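Local coordinates for L-fuculose phosphate aldolase (Streptococcus pneumoniae, PDB 4C24), which belongs to the class II aldolase and adducin family, a group of metal-dependent enzymes and their relatives, and carries a histidine-bound zinc ion in an assembly of four subunits, at residues G30-F36 and D94-H100; I45-I50 and R74-S78; H118-A124 and E178-C182. All coordinates share one frame; numbering follows the deposited sequence. Where two conformers were deposited one is given.

Interaction 1. Residues G30-F36 and D94-H100. With ZN (zinc ion), chain B; SO4 (sulfate ion), chain E.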
loop_
_atom_site.group_PDB
_atom_site.type_symbol
_atom_site.label_atom_id
_atom_site.label_comp_id
_atom_site.label_asym_id
_atom_site.label_seq_id
_atom_site.Cartn_x
_atom_site.Cartn_y
_atom_site.Cartn_z
ATOM N N GLY A 30 2.632 15.277 13.698
ATOM C CA GLY A 30 3.659 16.238 13.320
ATOM C C GLY A 30 3.339 17.040 12.072
ATOM O O GLY A 30 4.153 17.863 11.661
ATOM N N GLY A 31 2.159 16.801 11.480
ATOM C CA GLY A 31 1.716 17.489 10.263
ATOM C C GLY A 31 0.877 18.703 10.601
ATOM O O GLY A 31 0.298 18.783 11.683
ATOM N N ASN A 32 0.832 19.664 9.694
ATOM C CA ASN A 32 0.118 20.930 9.995
ATOM C C ASN A 32 -0.213 21.667 8.720
ATOM O O ASN A 32 0.418 21.480 7.689
ATOM C CB ASN A 32 0.854 21.833 11.018
ATOM C CG ASN A 32 2.351 21.585 11.042
ATOM O OD1 ASN A 32 3.072 22.123 10.212
ATOM N ND2 ASN A 32 2.812 20.764 11.987
ATOM N N LEU A 33 -1.242 22.504 8.780
ATOM C CA LEU A 33 -1.673 23.261 7.625
ATOM C C LEU A 33 -1.927 24.683 8.070
ATOM O O LEU A 33 -2.357 24.933 9.211
ATOM C CB LEU A 33 -2.992 22.729 7.034
ATOM C CG LEU A 33 -3.039 21.265 6.614
ATOM C CD1 LEU A 33 -3.257 20.328 7.809
ATOM C CD2 LEU A 33 -4.076 21.024 5.539
ATOM N N SER A 34 -1.723 25.598 7.139
ATOM C CA SER A 34 -2.029 26.986 7.387
ATOM C C SER A 34 -2.462 27.689 6.117
ATOM O O SER A 34 -2.211 27.227 4.990
ATOM C CB SER A 34 -0.806 27.685 7.969
ATOM O OG SER A 34 0.159 27.899 6.967
ATOM N N VAL A 35 -3.161 28.808 6.335
ATOM C CA VAL A 35 -3.460 29.746 5.270
ATOM C C VAL A 35 -3.137 31.142 5.763
ATOM O O VAL A 35 -3.248 31.439 6.955
ATOM C CB VAL A 35 -4.947 29.725 4.810
ATOM C CG1 VAL A 35 -5.218 28.547 3.883
ATOM C CG2 VAL A 35 -5.898 29.770 6.006
ATOM N N PHE A 36 -2.739 31.995 4.829
ATOM C CA PHE A 36 -2.458 33.392 5.121
ATOM C C PHE A 36 -3.408 34.282 4.336
ATOM O O PHE A 36 -3.527 34.164 3.119
ATOM C CB PHE A 36 -1.003 33.724 4.759
ATOM C CG PHE A 36 -0.525 35.031 5.332
ATOM C CD1 PHE A 36 -0.305 35.158 6.700
ATOM C CD2 PHE A 36 -0.306 36.130 4.510
ATOM C CE1 PHE A 36 0.130 36.362 7.242
ATOM C CE2 PHE A 36 0.138 37.336 5.049
ATOM C CZ PHE A 36 0.340 37.448 6.411
ATOM N N ASP A 94 0.194 31.477 -0.264
ATOM C CA ASP A 94 -0.881 31.840 0.676
ATOM C C ASP A 94 -1.426 30.646 1.468
ATOM O O ASP A 94 -2.361 30.785 2.276
ATOM C CB ASP A 94 -2.037 32.566 -0.031
ATOM C CG ASP A 94 -1.667 33.967 -0.520
ATOM O OD1 ASP A 94 -0.617 34.506 -0.123
ATOM O OD2 ASP A 94 -2.448 34.554 -1.301
ATOM N N ALA A 95 -0.887 29.458 1.222
ATOM C CA ALA A 95 -1.302 28.283 1.960
ATOM C C ALA A 95 -0.134 27.328 2.012
ATOM O O ALA A 95 0.592 27.214 1.021
ATOM C CB ALA A 95 -2.493 27.618 1.299
ATOM N N ILE A 96 0.019 26.644 3.140
ATOM C CA ILE A 96 1.171 25.767 3.366
ATOM C C ILE A 96 0.718 24.490 4.027
ATOM O O ILE A 96 -0.125 24.501 4.966
ATOM C CB ILE A 96 2.206 26.464 4.265
ATOM C CG1 ILE A 96 2.766 27.662 3.523
ATOM C CG2 ILE A 96 3.355 25.519 4.657
ATOM C CD1 ILE A 96 3.665 28.575 4.338
ATOM N N ILE A 97 1.284 23.371 3.579
ATOM C CA ILE A 97 1.052 22.110 4.224
ATOM C C ILE A 97 2.375 21.502 4.586
ATOM O O ILE A 97 3.298 21.483 3.734
ATOM C CB ILE A 97 0.271 21.139 3.314
ATOM C CG1 ILE A 97 -1.134 21.725 3.004
ATOM C CG2 ILE A 97 0.189 19.761 3.963
ATOM C CD1 ILE A 97 -1.944 20.881 2.040
ATOM N N HIS A 98 2.485 21.053 5.832
ATOM C CA HIS A 98 3.638 20.250 6.278
ATOM C C HIS A 98 3.145 18.852 6.606
ATOM O O HIS A 98 2.113 18.658 7.296
ATOM C CB HIS A 98 4.307 20.904 7.474
ATOM C CG HIS A 98 5.232 19.998 8.240
ATOM N ND1 HIS A 98 6.398 19.501 7.697
ATOM C CD2 HIS A 98 5.162 19.503 9.500
ATOM C CE1 HIS A 98 7.000 18.735 8.590
ATOM N NE2 HIS A 98 6.287 18.733 9.705
ATOM N N ALA A 99 3.859 17.848 6.107
ATOM C CA ALA A 99 3.462 16.486 6.310
ATOM C C ALA A 99 4.660 15.586 6.489
ATOM O O ALA A 99 5.737 15.932 6.014
ATOM C CB ALA A 99 2.616 16.000 5.144
ATOM N N HIS A 100 4.481 14.478 7.184
ATOM C CA HIS A 100 5.499 13.418 7.252
ATOM C C HIS A 100 5.004 12.336 6.322
ATOM O O HIS A 100 4.235 11.452 6.720
ATOM C CB HIS A 100 5.644 12.891 8.674
ATOM C CG HIS A 100 5.997 13.944 9.688
ATOM N ND1 HIS A 100 6.406 13.633 10.961
ATOM C CD2 HIS A 100 6.003 15.299 9.609
ATOM C CE1 HIS A 100 6.601 14.758 11.643
ATOM N NE2 HIS A 100 6.399 15.781 10.828
HETATM ZN ZN ZN B . 6.734 17.682 11.330
HETATM S S SO4 E . 1.942 19.775 15.557
HETATM O O1 SO4 E . 2.322 20.608 16.717
HETATM O O2 SO4 E . 3.181 19.179 15.043
HETATM O O3 SO4 E . 1.009 18.773 16.110
HETATM O O4 SO4 E . 1.326 20.588 14.485
HETATM O O HOH W 1 6.602 18.646 13.178
#

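Interaction 2. Residues I45-I50 and R74-S78. With SO4 (sulfate ion), chain E.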
loop_
_atom_site.group_PDB
_atom_site.type_symbol
_atom_site.label_atom_id
_atom_site.label_comp_id
_atom_site.label_asym_id
_atom_site.label_seq_id
_atom_site.Cartn_x
_atom_site.Cartn_y
_atom_site.Cartn_z
ATOM N N ILE A 45 -3.879 28.613 11.430
ATOM C CA ILE A 45 -3.074 27.393 11.448
ATOM C C ILE A 45 -3.723 26.321 12.317
ATOM O O ILE A 45 -4.452 26.624 13.256
ATOM C CB ILE A 45 -1.629 27.732 11.891
ATOM C CG1 ILE A 45 -0.728 26.521 11.657
ATOM C CG2 ILE A 45 -1.582 28.211 13.337
ATOM C CD1 ILE A 45 0.761 26.845 11.645
ATOM N N THR A 46 -3.485 25.063 11.996
ATOM C CA THR A 46 -3.959 23.963 12.837
ATOM C C THR A 46 -3.312 23.956 14.209
ATOM O O THR A 46 -2.207 24.482 14.376
ATOM C CB THR A 46 -3.774 22.623 12.107
ATOM O OG1 THR A 46 -2.398 22.522 11.672
ATOM C CG2 THR A 46 -4.678 22.579 10.887
ATOM N N PRO A 47 -3.985 23.378 15.218
ATOM C CA PRO A 47 -3.469 23.386 16.580
ATOM C C PRO A 47 -2.475 22.257 16.808
ATOM O O PRO A 47 -2.458 21.293 16.028
ATOM C CB PRO A 47 -4.734 23.126 17.405
ATOM C CG PRO A 47 -5.493 22.194 16.522
ATOM C CD PRO A 47 -5.341 22.787 15.158
ATOM N N SER A 48 -1.709 22.347 17.891
ATOM C CA SER A 48 -0.713 21.310 18.207
ATOM C C SER A 48 -1.376 20.080 18.799
ATOM O O SER A 48 -2.301 20.203 19.607
ATOM C CB SER A 48 0.320 21.832 19.202
ATOM O OG SER A 48 1.266 20.817 19.493
ATOM N N GLY A 49 -0.907 18.903 18.391
ATOM C CA GLY A 49 -1.230 17.651 19.069
ATOM C C GLY A 49 -2.702 17.317 19.174
ATOM O O GLY A 49 -3.136 16.750 20.185
ATOM N N ILE A 50 -3.470 17.693 18.153
ATOM C CA ILE A 50 -4.849 17.226 18.041
ATOM C C ILE A 50 -4.973 16.437 16.739
ATOM O O ILE A 50 -4.635 16.945 15.667
ATOM C CB ILE A 50 -5.882 18.388 18.122
ATOM C CG1 ILE A 50 -5.741 19.128 19.459
ATOM C CG2 ILE A 50 -7.312 17.867 17.958
ATOM C CD1 ILE A 50 -6.727 20.262 19.653
ATOM N N ARG A 74 -6.348 27.147 21.856
ATOM C CA ARG A 74 -5.415 26.027 21.687
ATOM C C ARG A 74 -4.052 26.569 21.390
ATOM O O ARG A 74 -3.928 27.647 20.844
ATOM C CB ARG A 74 -5.826 25.123 20.529
ATOM C CG ARG A 74 -7.144 24.403 20.725
ATOM C CD ARG A 74 -7.084 23.417 21.878
ATOM N NE ARG A 74 -8.267 22.567 21.864
ATOM C CZ ARG A 74 -8.472 21.521 22.660
ATOM N NH1 ARG A 74 -7.567 21.166 23.562
ATOM N NH2 ARG A 74 -9.593 20.828 22.542
ATOM N N LEU A 75 -3.037 25.813 21.782
ATOM C CA LEU A 75 -1.680 26.081 21.333
ATOM C C LEU A 75 -1.606 25.813 19.842
ATOM O O LEU A 75 -2.122 24.792 19.355
ATOM C CB LEU A 75 -0.669 25.217 22.086
ATOM C CG LEU A 75 -0.385 25.562 23.560
ATOM C CD1 LEU A 75 0.899 24.879 24.011
ATOM C CD2 LEU A 75 -0.296 27.062 23.809
ATOM N N PRO A 76 -0.974 26.734 19.095
ATOM C CA PRO A 76 -0.808 26.516 17.668
ATOM C C PRO A 76 0.178 25.377 17.419
ATOM O O PRO A 76 0.970 25.015 18.311
ATOM C CB PRO A 76 -0.201 27.830 17.174
ATOM C CG PRO A 76 0.475 28.406 18.368
ATOM C CD PRO A 76 -0.405 28.022 19.526
ATOM N N SER A 77 0.087 24.813 16.227
ATOM C CA SER A 77 1.080 23.826 15.754
ATOM C C SER A 77 2.478 24.221 16.223
ATOM O O SER A 77 2.833 25.398 16.153
ATOM C CB SER A 77 1.098 23.812 14.245
ATOM O OG SER A 77 2.203 23.056 13.772
ATOM N N SER A 78 3.271 23.235 16.652
ATOM C CA SER A 78 4.667 23.529 17.038
ATOM C C SER A 78 5.441 24.125 15.867
ATOM O O SER A 78 6.461 24.787 16.091
ATOM C CB SER A 78 5.402 22.281 17.523
ATOM O OG SER A 78 5.390 21.269 16.545
HETATM S S SO4 E . 1.942 19.775 15.557
HETATM O O1 SO4 E . 2.322 20.608 16.717
HETATM O O2 SO4 E . 3.181 19.179 15.043
HETATM O O3 SO4 E . 1.009 18.773 16.110
HETATM O O4 SO4 E . 1.326 20.588 14.485
#

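Interaction 3. Residues H118-A124 and E178-C182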
loop_
_atom_site.group_PDB
_atom_site.type_symbol
_atom_site.label_atom_id
_atom_site.label_comp_id
_atom_site.label_asym_id
_atom_site.label_seq_id
_atom_site.Cartn_x
_atom_site.Cartn_y
_atom_site.Cartn_z
ATOM N N HIS A 118 10.735 12.488 -12.916
ATOM C CA HIS A 118 9.402 12.577 -13.486
ATOM C C HIS A 118 9.067 14.025 -13.724
ATOM O O HIS A 118 9.354 14.878 -12.864
ATOM C CB HIS A 118 8.379 11.965 -12.541
ATOM C CG HIS A 118 7.071 11.699 -13.203
ATOM N ND1 HIS A 118 6.152 12.697 -13.448
ATOM C CD2 HIS A 118 6.551 10.561 -13.724
ATOM C CE1 HIS A 118 5.107 12.174 -14.075
ATOM N NE2 HIS A 118 5.327 10.883 -14.262
ATOM N N TYR A 119 8.458 14.323 -14.871
ATOM C CA TYR A 119 8.184 15.717 -15.237
ATOM C C TYR A 119 7.230 16.464 -14.292
ATOM O O TYR A 119 7.263 17.686 -14.228
ATOM C CB TYR A 119 7.707 15.842 -16.677
ATOM C CG TYR A 119 6.252 15.553 -16.890
ATOM C CD1 TYR A 119 5.329 16.577 -16.769
ATOM C CD2 TYR A 119 5.801 14.270 -17.200
ATOM C CE1 TYR A 119 3.983 16.344 -16.950
ATOM C CE2 TYR A 119 4.436 14.034 -17.379
ATOM C CZ TYR A 119 3.548 15.088 -17.261
ATOM O OH TYR A 119 2.202 14.851 -17.429
ATOM N N MET A 120 6.406 15.712 -13.560
ATOM C CA MET A 120 5.407 16.347 -12.690
ATOM C C MET A 120 5.991 17.120 -11.522
ATOM O O MET A 120 5.304 17.890 -10.841
ATOM C CB MET A 120 4.395 15.323 -12.196
ATOM C CG MET A 120 3.380 14.952 -13.253
ATOM S SD MET A 120 2.353 16.328 -13.801
ATOM C CE MET A 120 1.777 16.982 -12.255
ATOM N N ILE A 121 7.281 16.944 -11.259
ATOM C CA ILE A 121 7.913 17.691 -10.194
ATOM C C ILE A 121 7.838 19.192 -10.480
ATOM O O ILE A 121 8.014 19.984 -9.584
ATOM C CB ILE A 121 9.364 17.208 -9.914
ATOM C CG1 ILE A 121 9.799 17.645 -8.509
ATOM C CG2 ILE A 121 10.348 17.623 -11.023
ATOM C CD1 ILE A 121 8.818 17.246 -7.421
ATOM N N ALA A 122 7.625 19.575 -11.737
ATOM C CA ALA A 122 7.482 20.995 -12.095
ATOM C C ALA A 122 6.376 21.749 -11.342
ATOM O O ALA A 122 6.384 22.973 -11.306
ATOM C CB ALA A 122 7.305 21.159 -13.586
ATOM N N VAL A 123 5.467 21.026 -10.698
ATOM C CA VAL A 123 4.552 21.723 -9.780
ATOM C C VAL A 123 5.292 22.407 -8.622
ATOM O O VAL A 123 4.810 23.376 -8.057
ATOM C CB VAL A 123 3.432 20.816 -9.234
ATOM C CG1 VAL A 123 2.592 20.269 -10.377
ATOM C CG2 VAL A 123 3.986 19.716 -8.326
ATOM N N ALA A 124 6.477 21.898 -8.264
ATOM C CA ALA A 124 7.271 22.500 -7.225
ATOM C C ALA A 124 8.496 23.254 -7.751
ATOM O O ALA A 124 8.887 24.248 -7.168
ATOM C CB ALA A 124 7.678 21.440 -6.226
ATOM N N GLU A 178 1.869 15.328 -5.364
ATOM C CA GLU A 178 2.714 15.132 -6.529
ATOM C C GLU A 178 4.175 14.969 -6.144
ATOM O O GLU A 178 4.871 14.118 -6.706
ATOM C CB GLU A 178 2.556 16.279 -7.513
ATOM C CG GLU A 178 2.835 15.859 -8.937
ATOM C CD GLU A 178 1.965 14.691 -9.382
ATOM O OE1 GLU A 178 0.788 14.592 -8.968
ATOM O OE2 GLU A 178 2.466 13.863 -10.154
ATOM N N VAL A 179 4.645 15.771 -5.200
ATOM C CA VAL A 179 6.044 15.607 -4.736
ATOM C C VAL A 179 6.224 14.245 -4.069
ATOM O O VAL A 179 7.230 13.568 -4.285
ATOM C CB VAL A 179 6.493 16.739 -3.810
ATOM C CG1 VAL A 179 7.873 16.434 -3.217
ATOM C CG2 VAL A 179 6.496 18.052 -4.580
ATOM N N GLU A 180 5.254 13.790 -3.284
ATOM C CA GLU A 180 5.371 12.463 -2.697
ATOM C C GLU A 180 5.417 11.387 -3.815
ATOM O O GLU A 180 6.236 10.439 -3.741
ATOM C CB GLU A 180 4.224 12.218 -1.694
ATOM C CG GLU A 180 4.154 10.779 -1.150
ATOM C CD GLU A 180 5.446 10.233 -0.508
ATOM O OE1 GLU A 180 6.213 11.031 0.031
ATOM O OE2 GLU A 180 5.613 8.995 -0.442
ATOM N N TYR A 181 4.606 11.545 -4.864
ATOM C CA TYR A 181 4.589 10.595 -5.953
ATOM C C TYR A 181 5.951 10.588 -6.648
ATOM O O TYR A 181 6.487 9.514 -6.916
ATOM C CB TYR A 181 3.468 10.957 -6.927
ATOM C CG TYR A 181 3.474 10.182 -8.211
ATOM C CD1 TYR A 181 2.920 8.919 -8.278
ATOM C CD2 TYR A 181 4.023 10.732 -9.380
ATOM C CE1 TYR A 181 2.920 8.193 -9.461
ATOM C CE2 TYR A 181 4.039 10.025 -10.570
ATOM C CZ TYR A 181 3.477 8.759 -10.618
ATOM O OH TYR A 181 3.492 8.053 -11.797
ATOM N N CYS A 182 6.459 11.772 -6.935
ATOM C CA CYS A 182 7.755 11.892 -7.623
ATOM C C CYS A 182 8.840 11.302 -6.749
ATOM O O CYS A 182 9.758 10.631 -7.282
ATOM C CB CYS A 182 8.074 13.339 -7.973
ATOM S SG CYS A 182 7.079 13.949 -9.340
#

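Interaction 1. Residues G30-F36 and D94-H100
His-98 N donates to Asn-32 O at 2.8 Å in an almost straight bond (174° at the hydrogen), and Asn-32 N returns the favour to His-98 O, so Asn-32 and His-98 make a doubly bonded antiparallel pair. Strands 32-36 and 95-99 are neighbours in the central mixed sheet. Ser-34 and Ile-96 form the next hydrogen-bonded pair, and Phe-36 N donates to Asp-94 O at 2.9 Å, closing the ladder.

The side chains divide between the two faces of the sheet. Leu-33 and Ile-97 lie side by side, Leu-33 CD2 resting 3.9 Å from Ile-97 CG1, on the face that helices 7-22 and 169-192 cover. On the other face, Asn-32 OD1 stands at the edge of the His-98 ring, near its plane and 3.2 Å from His-98 CB. That oxygen takes its hydrogen bond from His-83, while Asn-32 ND2 gives one to the sulfate at O4 (2.9 Å), so both ends of the amide are spoken for and its flip is fixed.

CG of His-98 sits anti to the backbone N (chi1 164°), which carries the ring out toward the metal. At the strand's end His-98 NE2 and His-100 NE2, two residues apart in sequence, each bind zinc at 2.0 Å; His-160 and a water are also bound, and Gly-30 belongs to the same site. Gly-30 O accepts a hydrogen bond of 3.0 Å from the zinc-bound water (its O atom).

Behind His-98, ND1 is hydrogen-bonded to Ile-162 O, a second-shell link. With NE2 given to zinc, the ring is fixed between carbonyl and metal, and zinc would probably polarise the water held against Gly-30.

Interaction 2. Residues I45-I50 and R74-S78
Ser-48 N donates to Leu-75 O at 2.9 Å, and Ser-77 N donates to Thr-46 O at 3.0 Å; these two backbone bonds clip the loops together around Pro-47 and Pro-76, whose backbones form a single bridge. Thr-46 OG1 has its own partner in Leu-33 N, on the neighbouring strand.

Serines of both loops and Gly-49 N turn to the sulfate. Its O1 is gripped three times: by Ser-48 OG, by Ser-78 OG, and by Ser-78 N, the last at 2.8 Å and nearly straight (177°). Gly-49 N points just as directly at O3, 3.0 Å away. The shortest bond to the anion is the one from Ser-77 OG to O4, 2.7 Å; the same hydroxyl accepts from Glu-79 N, and O4 is shared with Asn-32 ND2. OG of Ser-48 and of Ser-77 both stand opposite the backbone N about their CA-CB bonds (chi1 180° and 169°), which brings a hydroxyl from each loop to the one anion.

Apolar side chains fill in beside these bonds. Ile-45 CG2 meets Pro-76 CB at 4.1 Å, and Ile-45 CD1 lies against Ser-77 CB. At the outer end, Ile-50 CD1 sits over one face of the Arg-74 guanidinium, 3.5 Å from NE and offset toward its rim, while NE itself forms a salt bridge with Asp-59.

Two backbone N-H groups and three serine hydroxyls, from the 45-50 loop and from the turn leading into helix 80-89, converge on one ion, with the side chain of Ser-78 about 6 Å from the zinc. They are consistent with an anion-binding pocket beside the metal site, here occupied by a sulfate probably from the crystallisation liquor.

Interaction 3. Residues H118-A124 and E178-C182
Cys-182 SG packs against the backbone of Ile-121, 3.6 Å from its N, and also comes within 4.0 Å of His-118 CB. Around this sulfur the short 3-10 segment 119-123 presses onto helix 169-192. Val-179 CG2 fills in alongside, 3.9 Å from Ala-124 CB, and Ile-121 CD1 reaches both Val-179 and Cys-182 in the conformer given. This is the dense, largely apolar part. Next to it Met-120, its chain bent at chi2 and chi3, curls over Glu-178, with CB 3.2 Å from Glu-178 OE2 and CE by Glu-178 CG and CD.

The Val-123 and Tyr-181 side is partly exposed, yet His-118 and Tyr-181 are pinned there by a neighbouring subunit. Tyr-181 turns the edge of its ring to the face of His-118, CE2 standing 4.0 Å above the centre, in a T-shaped pair with planes at 84°. The His-118 ring cannot easily rotate: ND1 accepts from Met-120 N at 3.0 Å, and NE2 is hydrogen-bonded to His-160 O of the third subunit. Tyr-181 OH likewise bonds to Thr-101 O of that subunit.

So one end of the contact is buried core and the other is a subunit interface. Tyr-119 meets the zinc ligand His-160 of the third subunit edge-to-face, consistent with the aldolase tetramers of this family, whose metal sites lie at the borders between subunits.

How the interactions relate
After helix 7-22 the chain lays down 30-36, the start of interaction 1, then turns back along strand 42-45 into the loop 45-50. Interaction 2 closes a short loop, with strands 61-64 and 69-71 inside it, when the chain returns at 74-78. Only after helix 80-89 does 94-100 close interaction 1, so the smaller loop lies within the larger. The two touch, joined by Leu-33 O and Thr-46 N and by a shared sulfate. Interaction 3 follows in series, tying the loop after helix 103-110 to helix 169-192; its centre is about 28 Å from that of interaction 2, across the middle of the chain.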